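Local coordinates for protein glycosyl transferase family 8 (Streptococcus pneumoniae, PDB 5GVV) that transfers galactose from UDP-galactose to the terminal glucose of the already glycosylated serine-rich repeat protein PsrP, the third step of its O-glycosylation, at residues Q195-I200 and I225-S230; L103-D108 and A143-I148; D108-G113 and E245-Y250. All blocks are in the same frame, centred on the assembly; numbering follows the deposited sequence.

Contact 1: Q195-I200 and I225-S230; sequences QYNFQI and ILHYIS. With MN (manganese (II) ion), chain C; UDP (uridine-5'-diphosphate), chain D.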
loop_
_atom_site.group_PDB
_atom_site.type_symbol
_atom_site.label_atom_id
_atom_site.label_comp_id
_atom_site.label_asym_id
_atom_site.label_seq_id
_atom_site.Cartn_x
_atom_site.Cartn_y
_atom_site.Cartn_z
ATOM N N GLN A 195 -25.373 -2.159 13.514
ATOM C CA GLN A 195 -25.055 -1.787 12.134
ATOM C C GLN A 195 -24.037 -0.643 12.032
ATOM O O GLN A 195 -23.505 -0.372 10.949
ATOM C CB GLN A 195 -26.325 -1.439 11.347
ATOM C CG GLN A 195 -26.775 0.019 11.476
ATOM C CD GLN A 195 -27.539 0.494 10.247
ATOM O OE1 GLN A 195 -27.221 0.107 9.118
ATOM N NE2 GLN A 195 -28.547 1.343 10.459
ATOM N N TYR A 196 -23.758 0.019 13.150
ATOM C CA TYR A 196 -22.771 1.101 13.163
ATOM C C TYR A 196 -21.390 0.598 13.580
ATOM O O TYR A 196 -20.424 1.366 13.661
ATOM C CB TYR A 196 -23.239 2.238 14.067
ATOM C CG TYR A 196 -24.337 3.071 13.450
ATOM C CD1 TYR A 196 -24.081 3.858 12.338
ATOM C CD2 TYR A 196 -25.621 3.077 13.981
ATOM C CE1 TYR A 196 -25.067 4.625 11.768
ATOM C CE2 TYR A 196 -26.619 3.842 13.415
ATOM C CZ TYR A 196 -26.332 4.617 12.308
ATOM O OH TYR A 196 -27.315 5.388 11.732
ATOM N N ASN A 197 -21.321 -0.702 13.844
ATOM C CA ASN A 197 -20.066 -1.406 14.086
ATOM C C ASN A 197 -20.358 -2.893 13.936
ATOM O O ASN A 197 -20.380 -3.637 14.922
ATOM C CB ASN A 197 -19.533 -1.111 15.488
ATOM C CG ASN A 197 -18.110 -1.610 15.697
ATOM O OD1 ASN A 197 -17.583 -2.398 14.909
ATOM N ND2 ASN A 197 -17.494 -1.167 16.780
ATOM N N PHE A 198 -20.604 -3.315 12.700
ATOM C CA PHE A 198 -21.046 -4.677 12.423
ATOM C C PHE A 198 -19.822 -5.566 12.260
ATOM O O PHE A 198 -19.131 -5.528 11.227
ATOM C CB PHE A 198 -21.910 -4.698 11.162
ATOM C CG PHE A 198 -22.703 -5.970 10.979
ATOM C CD1 PHE A 198 -22.133 -7.078 10.368
ATOM C CD2 PHE A 198 -24.021 -6.051 11.418
ATOM C CE1 PHE A 198 -22.863 -8.254 10.197
ATOM C CE2 PHE A 198 -24.759 -7.219 11.246
ATOM C CZ PHE A 198 -24.176 -8.319 10.633
ATOM N N GLN A 199 -19.556 -6.367 13.288
ATOM C CA GLN A 199 -18.301 -7.102 13.378
ATOM C C GLN A 199 -18.308 -8.414 12.597
ATOM O O GLN A 199 -18.307 -9.515 13.162
ATOM C CB GLN A 199 -17.913 -7.278 14.847
ATOM C CG GLN A 199 -17.650 -5.920 15.526
ATOM C CD GLN A 199 -18.097 -5.877 16.971
ATOM O OE1 GLN A 199 -17.658 -6.686 17.785
ATOM N NE2 GLN A 199 -18.977 -4.927 17.300
ATOM N N ILE A 200 -18.294 -8.270 11.276
ATOM C CA ILE A 200 -18.298 -9.398 10.358
ATOM C C ILE A 200 -17.020 -10.235 10.502
ATOM O O ILE A 200 -16.966 -11.391 10.072
ATOM C CB ILE A 200 -18.457 -8.897 8.905
ATOM C CG1 ILE A 200 -18.917 -10.023 7.977
ATOM C CG2 ILE A 200 -17.172 -8.244 8.407
ATOM C CD1 ILE A 200 -20.403 -10.310 8.067
ATOM N N ILE A 225 -21.590 0.218 8.866
ATOM C CA ILE A 225 -20.168 0.049 9.161
ATOM C C ILE A 225 -19.777 -1.421 9.327
ATOM O O ILE A 225 -20.274 -2.109 10.221
ATOM C CB ILE A 225 -19.724 0.883 10.383
ATOM C CG1 ILE A 225 -19.932 2.375 10.102
ATOM C CG2 ILE A 225 -18.259 0.609 10.700
ATOM C CD1 ILE A 225 -19.399 3.325 11.180
ATOM N N LEU A 226 -18.887 -1.891 8.451
ATOM C CA LEU A 226 -18.399 -3.271 8.492
ATOM C C LEU A 226 -17.028 -3.327 9.143
ATOM O O LEU A 226 -16.076 -2.748 8.619
ATOM C CB LEU A 226 -18.283 -3.841 7.077
ATOM C CG LEU A 226 -19.555 -4.120 6.290
ATOM C CD1 LEU A 226 -19.208 -4.595 4.892
ATOM C CD2 LEU A 226 -20.402 -5.155 7.014
ATOM N N HIS A 227 -16.918 -4.051 10.255
ATOM C CA HIS A 227 -15.668 -4.114 11.009
ATOM C C HIS A 227 -15.046 -5.504 10.902
ATOM O O HIS A 227 -15.579 -6.484 11.440
ATOM C CB HIS A 227 -15.921 -3.749 12.477
ATOM C CG HIS A 227 -14.676 -3.491 13.265
ATOM N ND1 HIS A 227 -14.696 -3.152 14.604
ATOM C CD2 HIS A 227 -13.368 -3.503 12.904
ATOM C CE1 HIS A 227 -13.461 -2.975 15.031
ATOM N NE2 HIS A 227 -12.634 -3.186 14.021
ATOM N N TYR A 228 -13.920 -5.594 10.198
ATOM C CA TYR A 228 -13.249 -6.874 10.016
ATOM C C TYR A 228 -12.288 -7.187 11.163
ATOM O O TYR A 228 -11.067 -7.252 10.965
ATOM C CB TYR A 228 -12.499 -6.893 8.680
ATOM C CG TYR A 228 -13.403 -6.750 7.476
ATOM C CD1 TYR A 228 -13.967 -7.864 6.874
ATOM C CD2 TYR A 228 -13.681 -5.500 6.941
ATOM C CE1 TYR A 228 -14.787 -7.740 5.772
ATOM C CE2 TYR A 228 -14.506 -5.361 5.848
ATOM C CZ TYR A 228 -15.056 -6.485 5.269
ATOM O OH TYR A 228 -15.876 -6.348 4.173
ATOM N N ILE A 229 -12.840 -7.385 12.358
ATOM C CA ILE A 229 -12.044 -7.710 13.537
ATOM C C ILE A 229 -11.364 -9.062 13.369
ATOM O O ILE A 229 -11.680 -9.809 12.435
ATOM C CB ILE A 229 -12.906 -7.747 14.819
ATOM C CG1 ILE A 229 -13.924 -8.894 14.751
ATOM C CG2 ILE A 229 -13.617 -6.414 15.031
ATOM C CD1 ILE A 229 -14.675 -9.134 16.055
ATOM N N SER A 230 -10.433 -9.357 14.280
ATOM C CA SER A 230 -9.649 -10.607 14.306
ATOM C C SER A 230 -8.510 -10.600 13.289
ATOM O O SER A 230 -8.298 -9.613 12.593
ATOM C CB SER A 230 -10.522 -11.860 14.134
ATOM O OG SER A 230 -10.762 -12.145 12.762
HETATM MN MN MN C . -10.515 -3.143 14.118
HETATM N N1 UDP D . -3.187 -0.837 13.637
HETATM C C2 UDP D . -2.169 -0.310 12.866
HETATM N N3 UDP D . -1.191 -1.129 12.333
HETATM C C4 UDP D . -1.226 -2.489 12.575
HETATM C C5 UDP D . -2.256 -3.018 13.351
HETATM C C6 UDP D . -3.165 -2.165 13.974
HETATM O O2 UDP D . -2.138 0.899 12.654
HETATM O O4 UDP D . -0.354 -3.220 12.095
HETATM C "C1'" UDP D . -4.216 0.072 14.188
HETATM C "C2'" UDP D . -5.376 0.173 13.209
HETATM O "O2'" UDP D . -5.941 1.464 13.249
HETATM C "C3'" UDP D . -6.383 -0.816 13.752
HETATM C "C4'" UDP D . -6.130 -0.733 15.253
HETATM O "O4'" UDP D . -4.749 -0.451 15.395
HETATM O "O3'" UDP D . -7.699 -0.444 13.402
HETATM C "C5'" UDP D . -6.503 -2.020 15.985
HETATM O "O5'" UDP D . -6.193 -3.117 15.154
HETATM P PA UDP D . -7.366 -4.135 14.749
HETATM O O1A UDP D . -8.385 -3.338 14.034
HETATM O O2A UDP D . -6.837 -5.238 13.913
HETATM O O3A UDP D . -7.941 -4.709 16.146
HETATM P PB UDP D . -9.413 -5.359 16.297
HETATM O O1B UDP D . -9.774 -5.480 17.729
HETATM O O2B UDP D . -9.382 -6.716 15.705
HETATM O O3B UDP D . -10.412 -4.520 15.590
#

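Contact 2: L103-D108 and A143-I148; sequences LYLDSD and AGVLLI. With MN (manganese (II) ion), chain C; UDP (uridine-5'-diphosphate), chain D.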
loop_
_atom_site.group_PDB
_atom_site.type_symbol
_atom_site.label_atom_id
_atom_site.label_comp_id
_atom_site.label_asym_id
_atom_site.label_seq_id
_atom_site.Cartn_x
_atom_site.Cartn_y
_atom_site.Cartn_z
ATOM N N LEU A 103 -15.844 11.321 15.919
ATOM C CA LEU A 103 -16.027 9.889 15.698
ATOM C C LEU A 103 -14.689 9.206 15.435
ATOM O O LEU A 103 -14.060 9.451 14.400
ATOM C CB LEU A 103 -16.954 9.649 14.507
ATOM C CG LEU A 103 -17.139 8.186 14.093
ATOM C CD1 LEU A 103 -17.837 7.403 15.207
ATOM C CD2 LEU A 103 -17.915 8.088 12.792
ATOM N N TYR A 104 -14.246 8.359 16.363
ATOM C CA TYR A 104 -13.066 7.532 16.109
ATOM C C TYR A 104 -13.428 6.283 15.303
ATOM O O TYR A 104 -14.460 5.652 15.548
ATOM C CB TYR A 104 -12.355 7.114 17.406
ATOM C CG TYR A 104 -11.360 6.006 17.150
ATOM C CD1 TYR A 104 -10.099 6.287 16.638
ATOM C CD2 TYR A 104 -11.699 4.673 17.366
ATOM C CE1 TYR A 104 -9.193 5.272 16.367
ATOM C CE2 TYR A 104 -10.802 3.654 17.097
ATOM C CZ TYR A 104 -9.551 3.960 16.598
ATOM O OH TYR A 104 -8.658 2.941 16.333
ATOM N N LEU A 105 -12.575 5.920 14.352
ATOM C CA LEU A 105 -12.785 4.682 13.602
ATOM C C LEU A 105 -11.506 3.861 13.500
ATOM O O LEU A 105 -10.431 4.404 13.227
ATOM C CB LEU A 105 -13.300 4.979 12.191
ATOM C CG LEU A 105 -14.627 5.715 12.024
ATOM C CD1 LEU A 105 -14.856 6.097 10.570
ATOM C CD2 LEU A 105 -15.785 4.883 12.535
ATOM N N ASP A 106 -11.624 2.553 13.712
ATOM C CA ASP A 106 -10.553 1.625 13.360
ATOM C C ASP A 106 -10.336 1.720 11.847
ATOM O O ASP A 106 -11.154 2.307 11.134
ATOM C CB ASP A 106 -10.955 0.198 13.727
ATOM C CG ASP A 106 -10.393 -0.259 15.070
ATOM O OD1 ASP A 106 -9.918 0.590 15.855
ATOM O OD2 ASP A 106 -10.450 -1.481 15.343
ATOM N N SER A 107 -9.253 1.136 11.342
ATOM C CA SER A 107 -8.988 1.201 9.909
ATOM C C SER A 107 -9.139 -0.154 9.226
ATOM O O SER A 107 -8.909 -0.271 8.017
ATOM C CB SER A 107 -7.598 1.763 9.654
ATOM O OG SER A 107 -6.646 0.998 10.362
ATOM N N ASP A 108 -9.511 -1.172 10.000
ATOM C CA ASP A 108 -9.868 -2.468 9.433
ATOM C C ASP A 108 -11.380 -2.501 9.240
ATOM O O ASP A 108 -12.045 -3.483 9.572
ATOM C CB ASP A 108 -9.426 -3.604 10.360
ATOM C CG ASP A 108 -10.046 -3.506 11.741
ATOM O OD1 ASP A 108 -10.394 -2.380 12.163
ATOM O OD2 ASP A 108 -10.171 -4.553 12.418
ATOM N N ALA A 143 -14.339 -1.375 20.633
ATOM C CA ALA A 143 -13.683 -0.070 20.667
ATOM C C ALA A 143 -13.379 0.506 19.288
ATOM O O ALA A 143 -12.832 1.609 19.181
ATOM C CB ALA A 143 -12.407 -0.156 21.482
ATOM N N GLY A 144 -13.725 -0.238 18.241
ATOM C CA GLY A 144 -13.374 0.147 16.883
ATOM C C GLY A 144 -14.192 1.290 16.309
ATOM O O GLY A 144 -13.818 1.879 15.288
ATOM N N VAL A 145 -15.321 1.594 16.941
ATOM C CA VAL A 145 -16.144 2.725 16.523
ATOM C C VAL A 145 -16.603 3.471 17.767
ATOM O O VAL A 145 -17.426 2.965 18.534
ATOM C CB VAL A 145 -17.393 2.280 15.733
ATOM C CG1 VAL A 145 -18.272 3.490 15.404
ATOM C CG2 VAL A 145 -17.003 1.535 14.465
ATOM N N LEU A 146 -16.065 4.667 17.977
ATOM C CA LEU A 146 -16.378 5.419 19.183
ATOM C C LEU A 146 -16.839 6.826 18.850
ATOM O O LEU A 146 -16.073 7.622 18.296
ATOM C CB LEU A 146 -15.162 5.477 20.111
ATOM C CG LEU A 146 -14.656 4.133 20.625
ATOM C CD1 LEU A 146 -13.383 4.300 21.422
ATOM C CD2 LEU A 146 -15.718 3.469 21.476
ATOM N N LEU A 147 -18.098 7.125 19.165
ATOM C CA LEU A 147 -18.554 8.504 19.143
ATOM C C LEU A 147 -18.124 9.120 20.463
ATOM O O LEU A 147 -18.636 8.753 21.520
ATOM C CB LEU A 147 -20.070 8.586 18.977
ATOM C CG LEU A 147 -20.559 10.016 18.749
ATOM C CD1 LEU A 147 -19.758 10.670 17.634
ATOM C CD2 LEU A 147 -22.035 10.042 18.425
ATOM N N ILE A 148 -17.183 10.057 20.403
ATOM C CA ILE A 148 -16.472 10.506 21.596
ATOM C C ILE A 148 -16.844 11.922 22.049
ATOM O O ILE A 148 -16.859 12.857 21.248
ATOM C CB ILE A 148 -14.948 10.412 21.372
ATOM C CG1 ILE A 148 -14.527 8.944 21.250
ATOM C CG2 ILE A 148 -14.183 11.096 22.495
ATOM C CD1 ILE A 148 -13.094 8.733 20.780
HETATM MN MN MN C . -10.515 -3.143 14.118
HETATM N N1 UDP D . -3.187 -0.837 13.637
HETATM C C2 UDP D . -2.169 -0.310 12.866
HETATM N N3 UDP D . -1.191 -1.129 12.333
HETATM C C4 UDP D . -1.226 -2.489 12.575
HETATM C C5 UDP D . -2.256 -3.018 13.351
HETATM C C6 UDP D . -3.165 -2.165 13.974
HETATM O O2 UDP D . -2.138 0.899 12.654
HETATM O O4 UDP D . -0.354 -3.220 12.095
HETATM C "C1'" UDP D . -4.216 0.072 14.188
HETATM C "C2'" UDP D . -5.376 0.173 13.209
HETATM O "O2'" UDP D . -5.941 1.464 13.249
HETATM C "C3'" UDP D . -6.383 -0.816 13.752
HETATM C "C4'" UDP D . -6.130 -0.733 15.253
HETATM O "O4'" UDP D . -4.749 -0.451 15.395
HETATM O "O3'" UDP D . -7.699 -0.444 13.402
HETATM C "C5'" UDP D . -6.503 -2.020 15.985
HETATM O "O5'" UDP D . -6.193 -3.117 15.154
HETATM P PA UDP D . -7.366 -4.135 14.749
HETATM O O1A UDP D . -8.385 -3.338 14.034
HETATM O O2A UDP D . -6.837 -5.238 13.913
HETATM O O3A UDP D . -7.941 -4.709 16.146
HETATM P PB UDP D . -9.413 -5.359 16.297
HETATM O O1B UDP D . -9.774 -5.480 17.729
HETATM O O2B UDP D . -9.382 -6.716 15.705
HETATM O O3B UDP D . -10.412 -4.520 15.590
#

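Contact 3: D108-G113 and E245-Y250; sequences DLIVTG and EVWWEY. With MN (manganese (II) ion), chain C; UDP (uridine-5'-diphosphate), chain D.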
loop_
_atom_site.group_PDB
_atom_site.type_symbol
_atom_site.label_atom_id
_atom_site.label_comp_id
_atom_site.label_asym_id
_atom_site.label_seq_id
_atom_site.Cartn_x
_atom_site.Cartn_y
_atom_site.Cartn_z
ATOM N N ASP A 108 -9.511 -1.172 10.000
ATOM C CA ASP A 108 -9.868 -2.468 9.433
ATOM C C ASP A 108 -11.380 -2.501 9.240
ATOM O O ASP A 108 -12.045 -3.483 9.572
ATOM C CB ASP A 108 -9.426 -3.604 10.360
ATOM C CG ASP A 108 -10.046 -3.506 11.741
ATOM O OD1 ASP A 108 -10.394 -2.380 12.163
ATOM O OD2 ASP A 108 -10.171 -4.553 12.418
ATOM N N LEU A 109 -11.924 -1.408 8.717
ATOM C CA LEU A 109 -13.360 -1.321 8.513
ATOM C C LEU A 109 -13.732 -0.586 7.237
ATOM O O LEU A 109 -12.889 0.069 6.604
ATOM C CB LEU A 109 -14.057 -0.691 9.728
ATOM C CG LEU A 109 -13.676 0.707 10.205
ATOM C CD1 LEU A 109 -14.276 1.782 9.320
ATOM C CD2 LEU A 109 -14.123 0.906 11.651
ATOM N N ILE A 110 -15.010 -0.698 6.886
ATOM C CA ILE A 110 -15.564 -0.111 5.673
ATOM C C ILE A 110 -16.885 0.596 5.987
ATOM O O ILE A 110 -17.772 0.001 6.599
ATOM C CB ILE A 110 -15.864 -1.203 4.638
ATOM C CG1 ILE A 110 -14.572 -1.874 4.158
ATOM C CG2 ILE A 110 -16.639 -0.629 3.458
ATOM C CD1 ILE A 110 -13.745 -1.017 3.200
ATOM N N VAL A 111 -17.016 1.848 5.552
ATOM C CA VAL A 111 -18.275 2.585 5.652
ATOM C C VAL A 111 -19.026 2.410 4.335
ATOM O O VAL A 111 -18.444 2.585 3.258
ATOM C CB VAL A 111 -18.013 4.083 5.911
ATOM C CG1 VAL A 111 -19.324 4.878 5.955
ATOM C CG2 VAL A 111 -17.215 4.261 7.200
ATOM N N THR A 112 -20.307 2.050 4.413
ATOM C CA THR A 112 -21.078 1.730 3.213
ATOM C C THR A 112 -22.191 2.727 2.910
ATOM O O THR A 112 -22.911 2.568 1.920
ATOM C CB THR A 112 -21.737 0.332 3.303
ATOM O OG1 THR A 112 -22.758 0.342 4.314
ATOM C CG2 THR A 112 -20.704 -0.735 3.623
ATOM N N GLY A 113 -22.338 3.745 3.751
ATOM C CA GLY A 113 -23.383 4.730 3.532
ATOM C C GLY A 113 -23.292 5.964 4.409
ATOM O O GLY A 113 -22.315 6.156 5.140
ATOM N N GLU A 245 -15.341 -9.423 -0.463
ATOM C CA GLU A 245 -15.448 -8.660 -1.708
ATOM C C GLU A 245 -15.720 -7.169 -1.498
ATOM O O GLU A 245 -15.356 -6.335 -2.336
ATOM C CB GLU A 245 -16.532 -9.258 -2.605
ATOM C CG GLU A 245 -17.934 -9.236 -2.006
ATOM C CD GLU A 245 -18.197 -10.397 -1.053
ATOM O OE1 GLU A 245 -17.284 -11.225 -0.818
ATOM O OE2 GLU A 245 -19.333 -10.480 -0.543
ATOM N N VAL A 246 -16.367 -6.829 -0.388
ATOM C CA VAL A 246 -16.688 -5.432 -0.106
ATOM C C VAL A 246 -15.424 -4.614 0.164
ATOM O O VAL A 246 -15.302 -3.472 -0.300
ATOM C CB VAL A 246 -17.657 -5.298 1.076
ATOM C CG1 VAL A 246 -17.969 -3.823 1.347
ATOM C CG2 VAL A 246 -18.938 -6.083 0.810
ATOM N N TRP A 247 -14.478 -5.195 0.900
ATOM C CA TRP A 247 -13.244 -4.483 1.219
ATOM C C TRP A 247 -12.462 -4.187 -0.044
ATOM O O TRP A 247 -11.946 -3.083 -0.214
ATOM C CB TRP A 247 -12.358 -5.272 2.194
ATOM C CG TRP A 247 -11.154 -4.464 2.667
ATOM C CD1 TRP A 247 -11.087 -3.655 3.776
ATOM C CD2 TRP A 247 -9.870 -4.370 2.026
ATOM N NE1 TRP A 247 -9.842 -3.076 3.863
ATOM C CE2 TRP A 247 -9.073 -3.502 2.807
ATOM C CE3 TRP A 247 -9.308 -4.946 0.878
ATOM C CZ2 TRP A 247 -7.748 -3.188 2.468
ATOM C CZ3 TRP A 247 -7.995 -4.639 0.545
ATOM C CH2 TRP A 247 -7.229 -3.763 1.337
ATOM N N TRP A 248 -12.366 -5.180 -0.924
ATOM C CA TRP A 248 -11.611 -5.016 -2.157
ATOM C C TRP A 248 -12.243 -3.984 -3.086
ATOM O O TRP A 248 -11.535 -3.237 -3.768
ATOM C CB TRP A 248 -11.422 -6.371 -2.846
ATOM C CG TRP A 248 -10.362 -7.154 -2.154
ATOM C CD1 TRP A 248 -10.535 -8.155 -1.243
ATOM C CD2 TRP A 248 -8.949 -6.954 -2.266
ATOM N NE1 TRP A 248 -9.317 -8.608 -0.801
ATOM C CE2 TRP A 248 -8.323 -7.886 -1.416
ATOM C CE3 TRP A 248 -8.150 -6.085 -3.015
ATOM C CZ2 TRP A 248 -6.936 -7.972 -1.290
ATOM C CZ3 TRP A 248 -6.767 -6.169 -2.889
ATOM C CH2 TRP A 248 -6.176 -7.105 -2.035
ATOM N N GLU A 249 -13.571 -3.939 -3.100
ATOM C CA GLU A 249 -14.306 -2.967 -3.901
ATOM C C GLU A 249 -13.878 -1.532 -3.580
ATOM O O GLU A 249 -13.746 -0.695 -4.478
ATOM C CB GLU A 249 -15.801 -3.135 -3.654
ATOM C CG GLU A 249 -16.684 -2.191 -4.450
ATOM C CD GLU A 249 -18.158 -2.484 -4.243
ATOM O OE1 GLU A 249 -18.955 -2.190 -5.162
ATOM O OE2 GLU A 249 -18.515 -3.022 -3.167
ATOM N N TYR A 250 -13.652 -1.244 -2.301
ATOM C CA TYR A 250 -13.198 0.088 -1.927
ATOM C C TYR A 250 -11.687 0.267 -2.051
ATOM O O TYR A 250 -11.214 1.357 -2.390
ATOM C CB TYR A 250 -13.699 0.456 -0.529
ATOM C CG TYR A 250 -15.180 0.733 -0.503
ATOM C CD1 TYR A 250 -15.676 1.981 -0.860
ATOM C CD2 TYR A 250 -16.084 -0.251 -0.136
ATOM C CE1 TYR A 250 -17.034 2.241 -0.843
ATOM C CE2 TYR A 250 -17.439 0.001 -0.119
ATOM C CZ TYR A 250 -17.907 1.250 -0.472
ATOM O OH TYR A 250 -19.263 1.507 -0.454
HETATM MN MN MN C . -10.515 -3.143 14.118
HETATM N N1 UDP D . -3.187 -0.837 13.637
HETATM C C2 UDP D . -2.169 -0.310 12.866
HETATM N N3 UDP D . -1.191 -1.129 12.333
HETATM C C4 UDP D . -1.226 -2.489 12.575
HETATM C C5 UDP D . -2.256 -3.018 13.351
HETATM C C6 UDP D . -3.165 -2.165 13.974
HETATM O O2 UDP D . -2.138 0.899 12.654
HETATM O O4 UDP D . -0.354 -3.220 12.095
HETATM C "C1'" UDP D . -4.216 0.072 14.188
HETATM C "C2'" UDP D . -5.376 0.173 13.209
HETATM O "O2'" UDP D . -5.941 1.464 13.249
HETATM C "C3'" UDP D . -6.383 -0.816 13.752
HETATM C "C4'" UDP D . -6.130 -0.733 15.253
HETATM O "O4'" UDP D . -4.749 -0.451 15.395
HETATM O "O3'" UDP D . -7.699 -0.444 13.402
HETATM C "C5'" UDP D . -6.503 -2.020 15.985
HETATM O "O5'" UDP D . -6.193 -3.117 15.154
HETATM P PA UDP D . -7.366 -4.135 14.749
HETATM O O1A UDP D . -8.385 -3.338 14.034
HETATM O O2A UDP D . -6.837 -5.238 13.913
HETATM O O3A UDP D . -7.941 -4.709 16.146
HETATM P PB UDP D . -9.413 -5.359 16.297
HETATM O O1B UDP D . -9.774 -5.480 17.729
HETATM O O2B UDP D . -9.382 -6.716 15.705
HETATM O O3B UDP D . -10.412 -4.520 15.590
HETATM O O HOH W 1 -10.133 -0.939 5.575
#

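Contact 1: Q195-I200 and I225-S230
His227 and Asn197 lie side by side and point the same way, and the imidazole ND1-H is given to Asn197 OD1 at 3.0 Å. The acceptor lone pair is used in the carbonyl plane, but the bond is bent, 138° at the hydrogen. With CG anti to the backbone N (chi1 -167°), the His227 ring extends beyond the strand and puts NE2 2.1 Å from the manganese. Ile229 CG2 sits over the centre of one ring face, 3.3 Å above its plane, so the ring is held from its edge and from above; Asn142 in turn binds Asn197 ND2. The tightly packed part runs from the bridge between Phe198 and Leu226 to Gln199 and His227. Phe198 N donates to Ile225 O, and Phe198 O receives His227 N at 2.8 Å and Ile200 N from opposite faces of its plane. Ile225 CD1 is pressed against Tyr196 O at 3.3 Å, a buried carbonyl with no polar partner. Further along, Ile200 CG2 rests over one face of the Tyr228 ring, 3.9 Å from its centroid. The two ends are looser: Gln195 is partly exposed and meets Ile225 through its backbone, while partly exposed Ser230 leaves the loop 195-200 and donates its N-H to UDP O2B. This is the histidine side of the manganese-diphosphate site of a GT-A glycosyltransferase of family 8.

Contact 2: L103-D108 and A143-I148
Tyr104 pairs with Leu146 in the middle of the mixed GT-A core sheet, where strand 101-105 meets the antiparallel strand 145-149 and runs into the DxD motif, Asp106 and Asp108. Tyr104 N donates to Leu146 O and Leu146 N returns the bond to Tyr104 O at 3.1 Å; past the strand end, Asp106 N binds Gly144 O at 2.8 Å. Leu103, Leu105, Val145 and Leu147 share one sheet face, where Val145 CG1 touches Leu103 CD1 at 3.9 Å and also meets Leu105 CD2. On the other face, Tyr104 CB packs on Ile148 CD1 at 3.8 Å. From there CG stands anti to the backbone N (chi1 166°), which lays the ring along the strand toward the metal site; CD2 and CE2 pass Ala143 O near the ring plane, CE2 at 3.6 Å. At the tip, OH donates to Asp106 OD1, meeting it nearly along its C-O axis. Together with the metal bond of OD2, this bond restrains the carboxylate's rotation, making Tyr104 a second-shell partner of a manganese ligand. Asp108 grips the metal with both oxygens, while Ser107 N and OG hold the ribose hydroxyls O3' and O2' of UDP. Asp106 OD2, the other oxygen of the tethered carboxylate, binds manganese at 2.1 Å.

Contact 3: D108-G113 and E245-Y250
A single water joins two segments that share no direct hydrogen bond: Trp247 NE1 donates to it at 2.8 Å, and it lies 3.1 Å from Leu109 O, to which it can donate. Otherwise this is strand-on-helix packing in the GT-A domain, the short strand 109-111 that follows the DxD motif set against helix 244-251, with segment axes 9.0 Å apart at 70°. Ile110 is the one strand side chain aimed into the helix, and its two branches meet different groups there, with Tyr250 touched by both. CG1 stands anti to the carbonyl carbon (chi1 -66°) and CD1 turns back at chi2 -75°, which brings CD1 to Trp247 CD1 at 3.8 Å, the two side chains crossing at about a right angle. CG2 touches Val246 CG1, at 4.1 Å, and the CD2-CE2 side of the Tyr250 ring. Leu109 and Val111 point away from the helix, as alternation along a strand requires. At the end of the strand, Tyr250 OH passes Val111 O and Thr112 CA without bonding to them; its hydrogen bond is with His30. Thr112 OG1 is held by Pro223 O. Helix 17-30 adds Thr22, which touches both Ile110 and Trp247. At the other end of the strand, Asp108 carries the segment to the manganese, while toward the helix Ile110 CG2 comes within 3.7 Å of Tyr250 CD2.

Overall arrangement
All three contacts are largely buried, and each has an end that reaches manganese and UDP. Contact 2 belongs to the large mixed sheet, with regular antiparallel pairing and aliphatic packing on its faces. Contact 1 joins a loop to strand 225-227, mixing backbone hydrogen bonds round a single bridge with one side-chain bond, from His227 to Asn197. Contact 3 is almost wholly apolar, bridged by one water, and its outer residues Thr112 and Gly113 are partly exposed. Contacts 1 and 3 meet in the two-stranded sheet of 109-111 and 225-227, where Leu226 N probably bonds to Ile110 O. Asp108 is shared by contacts 2 and 3; with Asp106 and His227 it ties contacts 1 and 2 to one metal.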